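Gene product PA4716 (Pseudomonas aeruginosa, PDB 1U0K) is of unknown function but belongs to the PhzF family and is predicted to be an isomerase, possibly an epimerase. Local coordinates at residues R59-P73 with R90-S104. Numbering follows the deposited sequence.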
loop_
_atom_site.group_PDB
_atom_site.type_symbol
_atom_site.label_atom_id
_atom_site.label_comp_id
_atom_site.label_asym_id
_atom_site.label_seq_id
_atom_site.Cartn_x
_atom_site.Cartn_y
_atom_site.Cartn_z
ATOM N N ARG A 59 -31.653 2.932 1.137
ATOM C CA ARG A 59 -30.980 3.039 -0.158
ATOM C C ARG A 59 -30.054 4.250 -0.248
ATOM O O ARG A 59 -29.520 4.531 -1.322
ATOM C CB ARG A 59 -32.005 3.117 -1.293
ATOM C CG ARG A 59 -32.889 1.899 -1.417
ATOM C CD ARG A 59 -33.690 1.879 -2.700
ATOM N NE ARG A 59 -34.304 0.582 -2.955
ATOM C CZ ARG A 59 -33.653 -0.506 -3.359
ATOM N NH1 ARG A 59 -32.334 -0.484 -3.589
ATOM N NH2 ARG A 59 -34.339 -1.632 -3.546
ATOM N N ALA A 60 -29.864 4.966 0.859
ATOM C CA ALA A 60 -28.996 6.143 0.881
ATOM C C ALA A 60 -28.009 6.125 2.049
ATOM O O ALA A 60 -28.350 5.779 3.166
ATOM C CB ALA A 60 -29.830 7.435 0.900
ATOM N N PHE A 61 -26.750 6.452 1.758
ATOM C CA PHE A 61 -25.676 6.440 2.739
ATOM C C PHE A 61 -24.809 7.650 2.537
ATOM O O PHE A 61 -24.589 8.065 1.406
ATOM C CB PHE A 61 -24.810 5.178 2.568
ATOM C CG PHE A 61 -25.552 3.917 2.822
ATOM C CD1 PHE A 61 -26.427 3.419 1.878
ATOM C CD2 PHE A 61 -25.398 3.233 4.013
ATOM C CE1 PHE A 61 -27.155 2.270 2.123
ATOM C CE2 PHE A 61 -26.114 2.057 4.248
ATOM C CZ PHE A 61 -26.985 1.586 3.309
ATOM N N ARG A 62 -24.295 8.206 3.619
ATOM C CA ARG A 62 -23.186 9.132 3.494
ATOM C C ARG A 62 -21.914 8.317 3.327
ATOM O O ARG A 62 -21.801 7.202 3.845
ATOM C CB ARG A 62 -23.078 10.042 4.705
ATOM C CG ARG A 62 -24.275 10.957 4.904
ATOM C CD ARG A 62 -24.135 11.860 6.117
ATOM N NE ARG A 62 -24.362 11.132 7.367
ATOM C CZ ARG A 62 -23.669 11.296 8.495
ATOM N NH1 ARG A 62 -22.665 12.170 8.576
ATOM N NH2 ARG A 62 -23.985 10.572 9.564
ATOM N N ALA A 63 -20.969 8.882 2.604
ATOM C CA ALA A 63 -19.701 8.211 2.343
ATOM C C ALA A 63 -18.524 9.135 2.609
ATOM O O ALA A 63 -18.610 10.352 2.441
ATOM C CB ALA A 63 -19.671 7.726 0.951
ATOM N N ARG A 64 -17.419 8.533 3.031
ATOM C CA ARG A 64 -16.165 9.237 3.214
ATOM C C ARG A 64 -15.104 8.387 2.517
ATOM O O ARG A 64 -15.024 7.180 2.757
ATOM C CB ARG A 64 -15.818 9.383 4.699
ATOM C CG ARG A 64 -16.874 10.040 5.593
ATOM C CD ARG A 64 -16.928 11.535 5.499
ATOM N NE ARG A 64 -15.707 12.216 5.928
ATOM C CZ ARG A 64 -15.377 12.506 7.178
ATOM N NH1 ARG A 64 -16.132 12.142 8.205
ATOM N NH2 ARG A 64 -14.252 13.167 7.399
ATOM N N ILE A 65 -14.328 9.013 1.638
ATOM C CA ILE A 65 -13.289 8.330 0.871
ATOM C C ILE A 65 -11.932 8.884 1.242
ATOM O O ILE A 65 -11.740 10.094 1.272
ATOM C CB ILE A 65 -13.509 8.497 -0.650
ATOM C CG1 ILE A 65 -14.848 7.908 -1.091
ATOM C CG2 ILE A 65 -12.378 7.853 -1.416
ATOM C CD1 ILE A 65 -15.262 8.317 -2.496
ATOM N N PHE A 66 -10.994 7.990 1.544
ATOM C CA PHE A 66 -9.635 8.363 1.877
ATOM C C PHE A 66 -8.627 7.631 1.018
ATOM O O PHE A 66 -8.782 6.442 0.732
ATOM C CB PHE A 66 -9.318 8.020 3.326
ATOM C CG PHE A 66 -10.081 8.828 4.332
ATOM C CD1 PHE A 66 -11.392 8.520 4.629
ATOM C CD2 PHE A 66 -9.463 9.869 5.010
ATOM C CE1 PHE A 66 -12.084 9.269 5.571
ATOM C CE2 PHE A 66 -10.157 10.622 5.946
ATOM C CZ PHE A 66 -11.461 10.320 6.220
ATOM N N THR A 67 -7.570 8.345 0.644
ATOM C CA THR A 67 -6.330 7.701 0.218
ATOM C C THR A 67 -5.412 7.587 1.427
ATOM O O THR A 67 -5.739 8.035 2.510
ATOM C CB THR A 67 -5.614 8.487 -0.892
ATOM O OG1 THR A 67 -5.148 9.731 -0.356
ATOM C CG2 THR A 67 -6.523 8.829 -2.032
ATOM N N LEU A 68 -4.226 7.029 1.235
ATOM C CA LEU A 68 -3.274 6.960 2.328
ATOM C C LEU A 68 -2.757 8.350 2.691
ATOM O O LEU A 68 -2.206 8.529 3.769
ATOM C CB LEU A 68 -2.116 6.004 2.009
ATOM C CG LEU A 68 -2.404 4.579 2.482
ATOM C CD1 LEU A 68 -3.374 3.879 1.566
ATOM C CD2 LEU A 68 -1.135 3.768 2.614
ATOM N N GLU A 69 -2.951 9.324 1.805
ATOM C CA GLU A 69 -2.478 10.691 2.052
ATOM C C GLU A 69 -3.514 11.577 2.739
ATOM O O GLU A 69 -3.169 12.344 3.648
ATOM C CB GLU A 69 -2.029 11.330 0.732
ATOM C CG GLU A 69 -0.657 10.854 0.264
ATOM C CD GLU A 69 -0.690 9.652 -0.660
ATOM O OE1 GLU A 69 -1.682 8.886 -0.651
ATOM O OE2 GLU A 69 0.303 9.467 -1.402
ATOM N N GLU A 70 -4.771 11.480 2.320
ATOM C CA GLU A 70 -5.775 12.478 2.695
ATOM C C GLU A 70 -7.189 12.015 2.358
ATOM O O GLU A 70 -7.377 11.061 1.616
ATOM C CB GLU A 70 -5.497 13.773 1.918
ATOM C CG GLU A 70 -5.743 13.625 0.412
ATOM C CD GLU A 70 -4.990 14.628 -0.439
ATOM O OE1 GLU A 70 -4.617 14.285 -1.599
ATOM O OE2 GLU A 70 -4.786 15.756 0.059
ATOM N N GLU A 71 -8.179 12.747 2.854
ATOM C CA GLU A 71 -9.553 12.560 2.418
ATOM C C GLU A 71 -9.763 13.164 1.023
ATOM O O GLU A 71 -9.240 14.238 0.726
ATOM C CB GLU A 71 -10.524 13.183 3.422
ATOM C CG GLU A 71 -11.955 12.821 3.102
ATOM C CD GLU A 71 -12.952 13.335 4.112
ATOM O OE1 GLU A 71 -12.531 13.950 5.113
ATOM O OE2 GLU A 71 -14.153 13.100 3.888
ATOM N N LEU A 72 -10.523 12.462 0.186
ATOM C CA LEU A 72 -10.941 12.908 -1.142
ATOM C C LEU A 72 -12.459 12.768 -1.252
ATOM O O LEU A 72 -12.962 11.742 -1.738
ATOM C CB LEU A 72 -10.293 12.042 -2.230
ATOM C CG LEU A 72 -8.799 12.236 -2.489
ATOM C CD1 LEU A 72 -8.405 11.373 -3.655
ATOM C CD2 LEU A 72 -8.448 13.684 -2.754
ATOM N N PRO A 73 -13.197 13.768 -0.807
ATOM C CA PRO A 73 -14.669 13.737 -0.866
ATOM C C PRO A 73 -15.303 13.962 -2.264
ATOM O O PRO A 73 -16.259 14.719 -2.385
ATOM C CB PRO A 73 -15.059 14.850 0.119
ATOM C CG PRO A 73 -13.959 15.844 -0.021
ATOM C CD PRO A 73 -12.702 15.005 -0.174
ATOM N N ARG A 90 -28.147 -6.410 0.846
ATOM C CA ARG A 90 -29.608 -6.304 0.789
ATOM C C ARG A 90 -30.231 -7.573 0.199
ATOM O O ARG A 90 -31.287 -8.018 0.647
ATOM C CB ARG A 90 -30.028 -5.096 -0.045
ATOM C CG ARG A 90 -31.544 -4.831 -0.069
ATOM C CD ARG A 90 -31.930 -3.639 -0.938
ATOM N NE ARG A 90 -33.234 -3.064 -0.592
ATOM C CZ ARG A 90 -34.411 -3.619 -0.871
ATOM N NH1 ARG A 90 -34.491 -4.779 -1.522
ATOM N NH2 ARG A 90 -35.528 -2.996 -0.505
ATOM N N GLY A 91 -29.559 -8.153 -0.793
ATOM C CA GLY A 91 -30.132 -9.217 -1.599
ATOM C C GLY A 91 -31.028 -8.641 -2.679
ATOM O O GLY A 91 -31.150 -7.422 -2.831
ATOM N N GLY A 92 -31.685 -9.529 -3.418
ATOM C CA GLY A 92 -32.534 -9.141 -4.530
ATOM C C GLY A 92 -31.871 -9.469 -5.850
ATOM O O GLY A 92 -30.687 -9.191 -6.038
ATOM N N ASP A 93 -32.630 -10.062 -6.770
ATOM C CA ASP A 93 -32.102 -10.450 -8.079
ATOM C C ASP A 93 -32.200 -9.313 -9.083
ATOM O O ASP A 93 -31.566 -9.345 -10.130
ATOM C CB ASP A 93 -32.867 -11.658 -8.621
ATOM C CG ASP A 93 -32.716 -12.886 -7.749
ATOM O OD1 ASP A 93 -33.586 -13.113 -6.876
ATOM O OD2 ASP A 93 -31.764 -13.686 -7.867
ATOM N N ASN A 94 -33.008 -8.316 -8.755
ATOM C CA ASN A 94 -33.289 -7.203 -9.648
ATOM C C ASN A 94 -32.281 -6.071 -9.508
ATOM O O ASN A 94 -31.556 -5.992 -8.511
ATOM C CB ASN A 94 -34.687 -6.646 -9.363
ATOM C CG ASN A 94 -34.865 -6.204 -7.903
ATOM O OD1 ASN A 94 -34.782 -7.021 -6.969
ATOM N ND2 ASN A 94 -35.114 -4.910 -7.704
ATOM N N GLU A 95 -32.263 -5.192 -10.505
ATOM C CA GLU A 95 -31.476 -3.967 -10.448
ATOM C C GLU A 95 -31.804 -3.197 -9.172
ATOM O O GLU A 95 -32.963 -3.093 -8.781
ATOM C CB GLU A 95 -31.757 -3.085 -11.666
ATOM C CG GLU A 95 -30.865 -1.858 -11.760
ATOM C CD GLU A 95 -31.112 -1.043 -13.016
ATOM O OE1 GLU A 95 -32.115 -0.333 -13.113
ATOM O OE2 GLU A 95 -30.204 -1.138 -13.971
ATOM N N GLN A 96 -30.772 -2.671 -8.525
ATOM C CA GLN A 96 -30.922 -1.893 -7.303
ATOM C C GLN A 96 -30.397 -0.491 -7.558
ATOM O O GLN A 96 -29.454 -0.317 -8.330
ATOM C CB GLN A 96 -30.133 -2.539 -6.163
ATOM C CG GLN A 96 -30.526 -3.975 -5.865
ATOM C CD GLN A 96 -31.937 -4.104 -5.327
ATOM O OE1 GLN A 96 -32.308 -3.310 -4.443
ATOM N NE2 GLN A 96 -32.686 -4.999 -5.792
ATOM N N HIS A 97 -31.017 0.492 -6.911
ATOM C CA HIS A 97 -30.620 1.888 -6.993
ATOM C C HIS A 97 -30.202 2.402 -5.619
ATOM O O HIS A 97 -30.770 2.022 -4.603
ATOM C CB HIS A 97 -31.766 2.737 -7.548
ATOM C CG HIS A 97 -32.164 2.361 -8.937
ATOM N ND1 HIS A 97 -32.990 1.292 -9.211
ATOM C CD2 HIS A 97 -31.849 2.912 -10.133
ATOM C CE1 HIS A 97 -33.165 1.200 -10.517
ATOM N NE2 HIS A 97 -32.484 2.171 -11.099
ATOM N N TRP A 98 -29.185 3.257 -5.611
ATOM C CA TRP A 98 -28.546 3.753 -4.399
ATOM C C TRP A 98 -28.235 5.227 -4.558
ATOM O O TRP A 98 -28.034 5.705 -5.668
ATOM C CB TRP A 98 -27.222 3.011 -4.150
ATOM C CG TRP A 98 -27.336 1.554 -4.273
ATOM C CD1 TRP A 98 -26.965 0.781 -5.334
ATOM C CD2 TRP A 98 -27.873 0.663 -3.294
ATOM N NE1 TRP A 98 -27.244 -0.535 -5.071
ATOM C CE2 TRP A 98 -27.797 -0.639 -3.824
ATOM C CE3 TRP A 98 -28.407 0.832 -2.013
ATOM C CZ2 TRP A 98 -28.252 -1.762 -3.126
ATOM C CZ3 TRP A 98 -28.866 -0.287 -1.327
ATOM C CH2 TRP A 98 -28.779 -1.559 -1.883
ATOM N N THR A 99 -28.181 5.944 -3.446
ATOM C CA THR A 99 -27.684 7.311 -3.428
ATOM C C THR A 99 -26.587 7.403 -2.394
ATOM O O THR A 99 -26.797 7.069 -1.228
ATOM C CB THR A 99 -28.805 8.291 -3.081
ATOM O OG1 THR A 99 -29.867 8.148 -4.037
ATOM C CG2 THR A 99 -28.328 9.736 -3.215
ATOM N N LEU A 100 -25.408 7.843 -2.811
ATOM C CA LEU A 100 -24.308 8.053 -1.884
ATOM C C LEU A 100 -23.998 9.541 -1.761
ATOM O O LEU A 100 -23.808 10.225 -2.756
ATOM C CB LEU A 100 -23.072 7.253 -2.318
ATOM C CG LEU A 100 -23.279 5.740 -2.346
ATOM C CD1 LEU A 100 -22.022 5.049 -2.856
ATOM C CD2 LEU A 100 -23.667 5.200 -0.978
ATOM N N HIS A 101 -23.946 10.027 -0.529
ATOM C CA HIS A 101 -23.749 11.446 -0.262
ATOM C C HIS A 101 -22.318 11.706 0.162
ATOM O O HIS A 101 -21.874 11.216 1.189
ATOM C CB HIS A 101 -24.719 11.919 0.826
ATOM C CG HIS A 101 -26.144 11.908 0.385
ATOM N ND1 HIS A 101 -26.671 12.872 -0.451
ATOM C CD2 HIS A 101 -27.148 11.040 0.641
ATOM C CE1 HIS A 101 -27.942 12.594 -0.687
ATOM N NE2 HIS A 101 -28.257 11.488 -0.036
ATOM N N LEU A 102 -21.599 12.458 -0.661
ATOM C CA LEU A 102 -20.309 13.015 -0.281
ATOM C C LEU A 102 -20.575 14.448 0.175
ATOM O O LEU A 102 -21.640 14.987 -0.095
ATOM C CB LEU A 102 -19.341 12.962 -1.463
ATOM C CG LEU A 102 -18.947 11.543 -1.910
ATOM C CD1 LEU A 102 -18.399 11.550 -3.328
ATOM C CD2 LEU A 102 -17.937 10.921 -0.944
ATOM N N ALA A 103 -19.642 15.049 0.900
ATOM C CA ALA A 103 -19.832 16.413 1.410
ATOM C C ALA A 103 -20.294 17.362 0.306
ATOM O O ALA A 103 -21.273 18.099 0.475
ATOM C CB ALA A 103 -18.545 16.925 2.029
ATOM N N SER A 104 -19.602 17.292 -0.832
ATOM C CA SER A 104 -19.781 18.215 -1.957
ATOM C C SER A 104 -21.019 17.942 -2.807
ATOM O O SER A 104 -21.619 18.882 -3.340
ATOM C CB SER A 104 -18.558 18.165 -2.885
ATOM O OG SER A 104 -18.155 16.815 -3.130
HETATM O O HOH W 1 -31.461 6.160 -3.176
HETATM O O HOH W 2 -17.437 12.735 1.804
#
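Arg59, Phe61 and Ala63 meet Thr99 and His101 through four backbone hydrogen bonds, Thr99 N to Arg59 O, Phe61 N to Thr99 O, His101 N to Phe61 O (2.8 Å) and Ala63 N to His101 O, which pair strands 60-67 and 96-101 in parallel. The two strands are connected through helix 78-90; strand 48-54 continues the sheet beyond 60-67, and strand 106-114 beyond 96-101.

Arg59 also makes side-chain hydrogen bonds across the contact, where the ladder begins. Its chain, extended from CG to NE (chi2 -168°), runs past the His97 carbonyl, and its guanidinium meets the amide of Gln96 end-on: NH2 lies 2.8 Å and NH1 3.0 Å from Gln96 OE1, which sits in the guanidinium plane and takes both bonds from the same face of its amide. NH1 also donates to His97 O, tilted from that plane. Arginine suits this place because one flat group serves two carbonyl oxygens. Glutamine suits its own because, bent at chi2 (-66°), it accepts through OE1 while NE2 donates to Asn94 O.

Over one face of the Arg59 guanidinium lies that of Arg90, a flat stack with planes 16° apart and centres 4.0 Å apart. Arg59 NH1 lies over one face of the Trp98 ring, offset toward its rim; the cation-pi is long and at most weak. Tryptophan combines this broad face with an NE1 that bonds Ser111.

Among apolar contacts, Leu100 CD2 touches Phe61 CB at 3.7 Å, and both residues pack on helix 78-90. Further along, branched Leu102 uses CD2 to meet small Ala63 through its CB and, at 4.0 Å, Ile65 CD1. Ile65 also packs against Glu48, the predicted active-site residue.

The like-charged guanidiniums can stack probably because carbonyl oxygens at the Arg59 edge offset its charge; the strand pair is held by hydrogen bonds at the Arg59 end, with apolar contacts added further along.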